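Local structure of gamma-glutamyltranspeptidase (Streptomyces lincolnensis, 6J3A) at residues 72-77 with 274-279; 125-130 with 193-198; 279-284 with 314-319. The protein is a gamma-glutamyltranspeptidase homologue of the Ntn-hydrolase clan, resembling LmbA, and probably cleaves or transfers gamma-glutamyl-type amide groups. All blocks are in the same frame, centred on the assembly; numbering follows the deposited sequence.

In the fold
Interaction 1 joins strand 73-77 to the loop between strand 268-272 and helix 280-288, its centre about 11 Å from that of the chain. Interaction 3 follows along the chain: it shares Gly279 with interaction 1 and packs helix 280-288 on the end of helix 299-319, their centres about 13 Å apart. Interaction 2, between helices 127-140 and 186-200, falls in sequence within the span closed by interaction 1, yet its centre lies about 28 Å and about 40 Å from those of interactions 1 and 3. Interactions 1 and 3 touch and form one continuous buried region of the gamma-glutamyltranspeptidase fold, while interaction 2 joins two helices on the other side of the chain's centre from interaction 3.

Interaction 1: 72-77 with 274-279; sequences VRVLCG and GPWSQG
Cys76 SG sits over one face of the Trp276 indole, a Cys sulfur-aromatic contact that forms the tight part of this interface. The sulfur is 4.0 Å from the centroid of the six-membered ring of Trp276 and only 21° off the ring normal. It leans toward the rim, with Trp276 CH2 nearest at 3.7 Å, and Cys76 CB adds a second touch, 4.0 Å from Trp276 CZ2. With SG turned anti to the backbone N (chi1 176°), Cys76 reaches from its strand toward the ring. Val74, two residues earlier and on the same side of the strand, makes the looser part: its CG1 meets the ring edge near the plane, 4.2 Å from Trp276 CZ2. All three touching residues are buried, so the looser side is a longer apolar contact inside the protein, not a solvent face.

The opposite face of the indole is covered by its own turn. Gly274 O and Ser277 CB lie above it near the rim. A type I turn from Gly274 to Ser277 places the tryptophan, and Gly274 O accepts from both Ser277 N and Ser277 OG, at 2.7 Å and 2.8 Å. Ser277 OG also accepts from Gly279 N at 2.8 Å, a capping bond ahead of helix 280-288. Trp276 NE1 hydrogen-bonds to Glu258 OE1, and Arg478 makes a cation-pi contact with the indole. Losing the indole to an alanine here would probably open a gap beside Cys76 SG and leave Glu258 without its Trp276 NE1 partner. Strand 73-77 runs between antiparallel strands 61-66 and 256-265, and Leu75, on the side away from the tryptophan, packs against helix 111-122.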
# COMPACT_ATOMS: atom_id res chain seq x y z
N VAL A 72 4.60 17.87 22.83
CA VAL A 72 4.12 16.49 22.80
C VAL A 72 3.30 16.22 24.07
O VAL A 72 3.75 16.44 25.19
CB VAL A 72 5.28 15.47 22.65
CG1 VAL A 72 4.77 14.03 22.73
CG2 VAL A 72 5.96 15.66 21.32
N ARG A 73 2.08 15.73 23.86
CA ARG A 73 1.05 15.69 24.88
C ARG A 73 0.34 14.34 24.76
O ARG A 73 0.17 13.81 23.66
CB ARG A 73 0.10 16.87 24.63
CG ARG A 73 -0.69 17.37 25.82
CD ARG A 73 0.16 18.16 26.81
NE ARG A 73 -0.67 18.58 27.94
CZ ARG A 73 -0.32 18.59 29.23
NH1 ARG A 73 0.89 18.20 29.63
NH2 ARG A 73 -1.20 18.99 30.14
N VAL A 74 -0.01 13.76 25.91
CA VAL A 74 -0.74 12.48 26.00
C VAL A 74 -2.20 12.76 26.32
O VAL A 74 -2.50 13.56 27.20
CB VAL A 74 -0.16 11.57 27.11
CG1 VAL A 74 -1.06 10.37 27.39
CG2 VAL A 74 1.22 11.07 26.74
N LEU A 75 -3.10 12.08 25.62
CA LEU A 75 -4.54 12.13 25.89
C LEU A 75 -4.97 10.75 26.36
O LEU A 75 -5.03 9.80 25.58
CB LEU A 75 -5.33 12.58 24.65
CG LEU A 75 -6.86 12.57 24.73
CD1 LEU A 75 -7.40 13.15 26.03
CD2 LEU A 75 -7.43 13.32 23.55
N CYS A 76 -5.24 10.65 27.66
CA CYS A 76 -5.55 9.40 28.31
C CYS A 76 -7.01 9.03 28.11
O CYS A 76 -7.91 9.68 28.66
CB CYS A 76 -5.27 9.46 29.81
SG CYS A 76 -5.75 7.93 30.65
N GLY A 77 -7.21 7.98 27.33
CA GLY A 77 -8.53 7.37 27.16
C GLY A 77 -8.57 5.96 27.71
O GLY A 77 -9.35 5.14 27.23
N GLY A 274 2.51 7.56 30.34
CA GLY A 274 2.98 7.33 31.72
C GLY A 274 2.82 5.91 32.23
O GLY A 274 2.13 5.10 31.61
N PRO A 275 3.41 5.61 33.40
CA PRO A 275 3.53 4.22 33.89
C PRO A 275 2.23 3.52 34.31
O PRO A 275 2.27 2.34 34.68
CB PRO A 275 4.49 4.34 35.07
CG PRO A 275 4.31 5.74 35.56
CD PRO A 275 3.71 6.58 34.47
N TRP A 276 1.10 4.22 34.26
CA TRP A 276 -0.23 3.57 34.20
C TRP A 276 -0.41 2.72 32.91
O TRP A 276 -1.29 1.86 32.85
CB TRP A 276 -1.39 4.58 34.35
CG TRP A 276 -1.35 5.70 33.36
CD1 TRP A 276 -0.80 6.92 33.55
CD2 TRP A 276 -1.87 5.69 32.02
NE1 TRP A 276 -0.92 7.69 32.41
CE2 TRP A 276 -1.58 6.96 31.45
CE3 TRP A 276 -2.55 4.74 31.24
CZ2 TRP A 276 -1.95 7.30 30.15
CZ3 TRP A 276 -2.92 5.09 29.92
CH2 TRP A 276 -2.62 6.36 29.40
N SER A 277 0.39 3.00 31.89
CA SER A 277 0.59 2.08 30.77
C SER A 277 1.91 1.33 30.96
O SER A 277 2.68 1.66 31.86
CB SER A 277 0.62 2.87 29.46
OG SER A 277 1.87 3.52 29.28
N GLN A 278 2.19 0.35 30.11
CA GLN A 278 3.54 -0.22 30.02
C GLN A 278 4.53 0.69 29.27
O GLN A 278 5.71 0.33 29.13
CB GLN A 278 3.53 -1.61 29.35
CG GLN A 278 3.18 -1.62 27.86
CD GLN A 278 3.46 -2.95 27.16
OE1 GLN A 278 2.75 -3.33 26.24
NE2 GLN A 278 4.50 -3.66 27.59
N GLY A 279 4.05 1.83 28.77
CA GLY A 279 4.84 2.73 27.91
C GLY A 279 6.29 2.91 28.30
O GLY A 279 7.20 2.69 27.48

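Interaction 2: 125-130 with 193-198; sequences KPLADV and KRLLAE
Leu196 CG points anti to its own carbonyl carbon (chi1 -69°), and with chi2 at 171° this sends CD2 out to the first turn of helix 127-140; Leu195, with CG on the far side from N (chi1 -165°), brings its CD2 to Leu127. This is helix-helix packing in the helical part of the gamma-glutamyltranspeptidase (Ntn-hydrolase clan) fold: the start of helix 127-140 lies against helix 186-200, the centre of the contact about 26 Å from the centre of the chain. Leu127 CD1 is the meeting point: Leu195 CD2 comes within 3.6 Å of it, the two side chains crossing at about a right angle, and Leu196 CD2 follows at 3.9 Å from the same methyl.

The side chains that meet are all apolar. Leu127 and Leu195 are buried, sharing Ala212 of helix 205-217, while helix 111-122 adds Met116 and Leu119 to Leu127 and Phe112 to Leu195; Leu196 is partly exposed and Ala128 exposed. Pro126 holds the N-cap position, and its carbonyl accepts from Val130 N. Beside this first turn, Leu196 CD2 rests 3.6 Å from Ala128 N and 4.1 Å from Ala128 CB.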
# COMPACT_ATOMS: atom_id res chain seq x y z
N LYS A 125 -13.28 19.39 12.00
CA LYS A 125 -14.48 18.86 11.36
C LYS A 125 -15.57 18.47 12.36
O LYS A 125 -15.25 18.14 13.51
CB LYS A 125 -14.12 17.66 10.49
CG LYS A 125 -13.19 18.01 9.34
CD LYS A 125 -13.17 16.95 8.24
CE LYS A 125 -14.01 17.37 7.04
NZ LYS A 125 -13.34 18.45 6.25
N PRO A 126 -16.85 18.50 11.93
CA PRO A 126 -17.91 18.02 12.82
C PRO A 126 -17.93 16.50 12.95
O PRO A 126 -17.39 15.78 12.11
CB PRO A 126 -19.21 18.51 12.14
CG PRO A 126 -18.79 19.36 10.99
CD PRO A 126 -17.40 18.95 10.64
N LEU A 127 -18.57 16.04 14.02
CA LEU A 127 -18.68 14.62 14.34
C LEU A 127 -19.22 13.84 13.16
O LEU A 127 -18.70 12.78 12.81
CB LEU A 127 -19.62 14.42 15.54
CG LEU A 127 -19.20 13.45 16.66
CD1 LEU A 127 -20.45 12.83 17.26
CD2 LEU A 127 -18.23 12.36 16.22
N ALA A 128 -20.28 14.39 12.57
CA ALA A 128 -20.95 13.79 11.41
C ALA A 128 -20.00 13.47 10.26
O ALA A 128 -19.96 12.33 9.79
CB ALA A 128 -22.07 14.71 10.93
N ASP A 129 -19.21 14.46 9.83
CA ASP A 129 -18.30 14.28 8.69
C ASP A 129 -17.19 13.28 8.98
O ASP A 129 -16.74 12.55 8.09
CB ASP A 129 -17.68 15.62 8.26
CG ASP A 129 -18.72 16.68 7.85
OD1 ASP A 129 -19.93 16.44 7.95
OD2 ASP A 129 -18.30 17.79 7.42
N VAL A 130 -16.76 13.23 10.23
CA VAL A 130 -15.62 12.41 10.59
C VAL A 130 -16.05 10.98 10.86
O VAL A 130 -15.26 10.07 10.64
CB VAL A 130 -14.79 13.06 11.72
CG1 VAL A 130 -14.31 12.07 12.76
CG2 VAL A 130 -13.58 13.76 11.12
N LYS A 193 -25.96 6.87 14.28
CA LYS A 193 -26.96 7.72 13.64
C LYS A 193 -27.82 8.43 14.67
O LYS A 193 -28.05 9.63 14.57
CB LYS A 193 -27.84 6.90 12.70
CG LYS A 193 -27.20 6.61 11.36
CD LYS A 193 -28.26 6.14 10.39
CE LYS A 193 -27.69 5.56 9.12
NZ LYS A 193 -28.76 4.77 8.45
N ARG A 194 -28.28 7.68 15.67
CA ARG A 194 -29.08 8.26 16.74
C ARG A 194 -28.26 9.30 17.49
O ARG A 194 -28.71 10.44 17.70
CB ARG A 194 -29.58 7.18 17.69
CG ARG A 194 -30.58 7.73 18.70
CD ARG A 194 -31.12 6.68 19.65
NE ARG A 194 -31.77 7.30 20.81
CZ ARG A 194 -32.32 6.63 21.82
NH1 ARG A 194 -32.33 5.30 21.83
NH2 ARG A 194 -32.88 7.30 22.83
N LEU A 195 -27.05 8.91 17.89
CA LEU A 195 -26.09 9.81 18.53
C LEU A 195 -26.04 11.13 17.78
O LEU A 195 -26.30 12.18 18.37
CB LEU A 195 -24.69 9.17 18.55
CG LEU A 195 -23.63 9.78 19.46
CD1 LEU A 195 -22.46 8.82 19.63
CD2 LEU A 195 -23.10 11.09 18.93
N LEU A 196 -25.75 11.06 16.49
CA LEU A 196 -25.67 12.24 15.63
C LEU A 196 -26.98 13.01 15.56
O LEU A 196 -26.97 14.24 15.61
CB LEU A 196 -25.27 11.83 14.22
CG LEU A 196 -23.85 11.33 14.01
CD1 LEU A 196 -23.75 10.78 12.60
CD2 LEU A 196 -22.84 12.44 14.24
N ALA A 197 -28.10 12.31 15.41
CA ALA A 197 -29.41 12.96 15.33
C ALA A 197 -29.65 13.85 16.55
O ALA A 197 -29.98 15.03 16.41
CB ALA A 197 -30.52 11.93 15.19
N GLU A 198 -29.44 13.28 17.74
CA GLU A 198 -29.75 14.00 18.98
C GLU A 198 -28.65 14.93 19.50
O GLU A 198 -28.81 15.49 20.58
CB GLU A 198 -30.22 13.04 20.08
CG GLU A 198 -29.19 12.09 20.65
CD GLU A 198 -29.67 11.48 21.96
OE1 GLU A 198 -29.66 12.20 22.99
OE2 GLU A 198 -30.07 10.29 21.96

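Interaction 3: 279-284 with 314-319; sequences GPVLLQ and ADREAW
Asp315 OD2 accepts a hydrogen bond from Gln284 NE2 across the contact (3.0 Å, 153° at the hydrogen) and also bonds to Tyr336 OH, with Arg340 as a weak, long ion partner. Toward Gln284, Asp315 OD2 accepts with its anti lone pair, directed away from OD1, and the oxygen lies almost within the amide plane of Gln284. The amide and carboxylate planes are 37° apart, and the side chains cross at about a right angle. The Gln284 chain is extended beyond CG, which carries its amide across to helix 299-319 and against Asp315 CB: NE2 is 3.5 Å and OE1 3.7 Å from that carbon.

The other end of each group is also held. Gln284 OE1 bonds to Tyr320 OH, and Asp315 OD1 to Gly355 N, so the amide cannot turn over without losing both bonds, and the bonds at both oxygens restrain the tilt of the carboxylate. One turn back, the contact becomes apolar: Val281 CG2 packs 4.0 Å from Arg316 CB. From there the Arg316 chain bends at chi3 (84°) and carries its guanidinium to a salt bridge with Asp504.

Asp315 is buried where helices 280-288, 299-319 and 328-331 meet. Gly355 N at OD1, Gln284 and Tyr336 at OD2, and the weak, long Arg340 partner would probably favour its ionised form.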
# COMPACT_ATOMS: atom_id res chain seq x y z
N GLY A 279 4.05 1.83 28.77
CA GLY A 279 4.84 2.73 27.91
C GLY A 279 6.29 2.91 28.30
O GLY A 279 7.20 2.69 27.48
N PRO A 280 6.52 3.29 29.56
CA PRO A 280 7.87 3.49 30.08
C PRO A 280 8.84 2.32 30.00
O PRO A 280 10.05 2.55 30.10
CB PRO A 280 7.61 3.88 31.52
CG PRO A 280 6.32 4.63 31.45
CD PRO A 280 5.51 3.80 30.51
N VAL A 281 8.36 1.09 29.79
CA VAL A 281 9.23 -0.07 29.69
C VAL A 281 10.14 -0.03 28.45
O VAL A 281 11.23 -0.61 28.46
CB VAL A 281 8.44 -1.40 29.78
CG1 VAL A 281 7.91 -1.85 28.43
CG2 VAL A 281 9.31 -2.49 30.39
N LEU A 282 9.68 0.64 27.39
CA LEU A 282 10.51 0.94 26.21
C LEU A 282 11.65 1.87 26.61
O LEU A 282 12.82 1.61 26.31
CB LEU A 282 9.67 1.59 25.09
CG LEU A 282 10.29 1.61 23.67
CD1 LEU A 282 9.23 1.62 22.57
CD2 LEU A 282 11.27 2.78 23.47
N LEU A 283 11.29 2.94 27.32
CA LEU A 283 12.26 3.92 27.81
C LEU A 283 13.30 3.25 28.74
O LEU A 283 14.49 3.53 28.64
CB LEU A 283 11.53 5.09 28.51
CG LEU A 283 10.39 5.81 27.77
CD1 LEU A 283 9.77 6.95 28.57
CD2 LEU A 283 10.89 6.36 26.45
N GLN A 284 12.85 2.35 29.62
CA GLN A 284 13.77 1.60 30.51
C GLN A 284 14.73 0.72 29.73
O GLN A 284 15.89 0.57 30.11
CB GLN A 284 13.00 0.75 31.52
CG GLN A 284 12.45 1.55 32.70
CD GLN A 284 12.21 0.72 33.94
OE1 GLN A 284 11.11 0.72 34.48
NE2 GLN A 284 13.24 0.00 34.40
N ALA A 314 10.58 -6.89 34.35
CA ALA A 314 10.58 -7.16 35.78
C ALA A 314 10.23 -5.92 36.57
O ALA A 314 9.44 -5.97 37.51
CB ALA A 314 11.94 -7.67 36.21
N ASP A 315 10.84 -4.81 36.17
CA ASP A 315 10.58 -3.51 36.79
C ASP A 315 9.16 -3.05 36.50
O ASP A 315 8.50 -2.51 37.38
CB ASP A 315 11.60 -2.45 36.33
CG ASP A 315 12.89 -2.44 37.17
OD1 ASP A 315 12.97 -3.13 38.23
OD2 ASP A 315 13.84 -1.71 36.77
N ARG A 316 8.69 -3.29 35.27
CA ARG A 316 7.29 -3.05 34.90
C ARG A 316 6.31 -3.76 35.85
O ARG A 316 5.37 -3.14 36.37
CB ARG A 316 7.03 -3.50 33.47
CG ARG A 316 5.63 -3.19 32.97
CD ARG A 316 5.28 -3.96 31.72
NE ARG A 316 4.80 -5.32 32.00
CZ ARG A 316 4.18 -6.12 31.13
NH1 ARG A 316 3.78 -7.33 31.51
NH2 ARG A 316 3.94 -5.71 29.89
N GLU A 317 6.53 -5.05 36.06
CA GLU A 317 5.69 -5.86 36.94
C GLU A 317 5.72 -5.41 38.40
O GLU A 317 4.68 -5.33 39.07
CB GLU A 317 6.12 -7.32 36.87
CG GLU A 317 5.16 -8.28 37.58
CD GLU A 317 3.74 -8.12 37.09
OE1 GLU A 317 3.53 -8.15 35.86
OE2 GLU A 317 2.83 -7.94 37.92
N ALA A 318 6.93 -5.16 38.89
CA ALA A 318 7.15 -4.73 40.27
C ALA A 318 6.63 -3.33 40.57
O ALA A 318 6.05 -3.11 41.63
CB ALA A 318 8.63 -4.80 40.61
N TRP A 319 6.84 -2.40 39.65
CA TRP A 319 6.67 -0.97 39.94
C TRP A 319 5.52 -0.26 39.23
O TRP A 319 5.05 0.76 39.73
CB TRP A 319 8.00 -0.24 39.69
CG TRP A 319 9.11 -0.81 40.54
CD1 TRP A 319 10.20 -1.52 40.12
CD2 TRP A 319 9.20 -0.75 41.96
NE1 TRP A 319 10.97 -1.89 41.19
CE2 TRP A 319 10.37 -1.44 42.34
CE3 TRP A 319 8.39 -0.18 42.96
CZ2 TRP A 319 10.76 -1.57 43.67
CZ3 TRP A 319 8.77 -0.32 44.28
CH2 TRP A 319 9.95 -1.01 44.63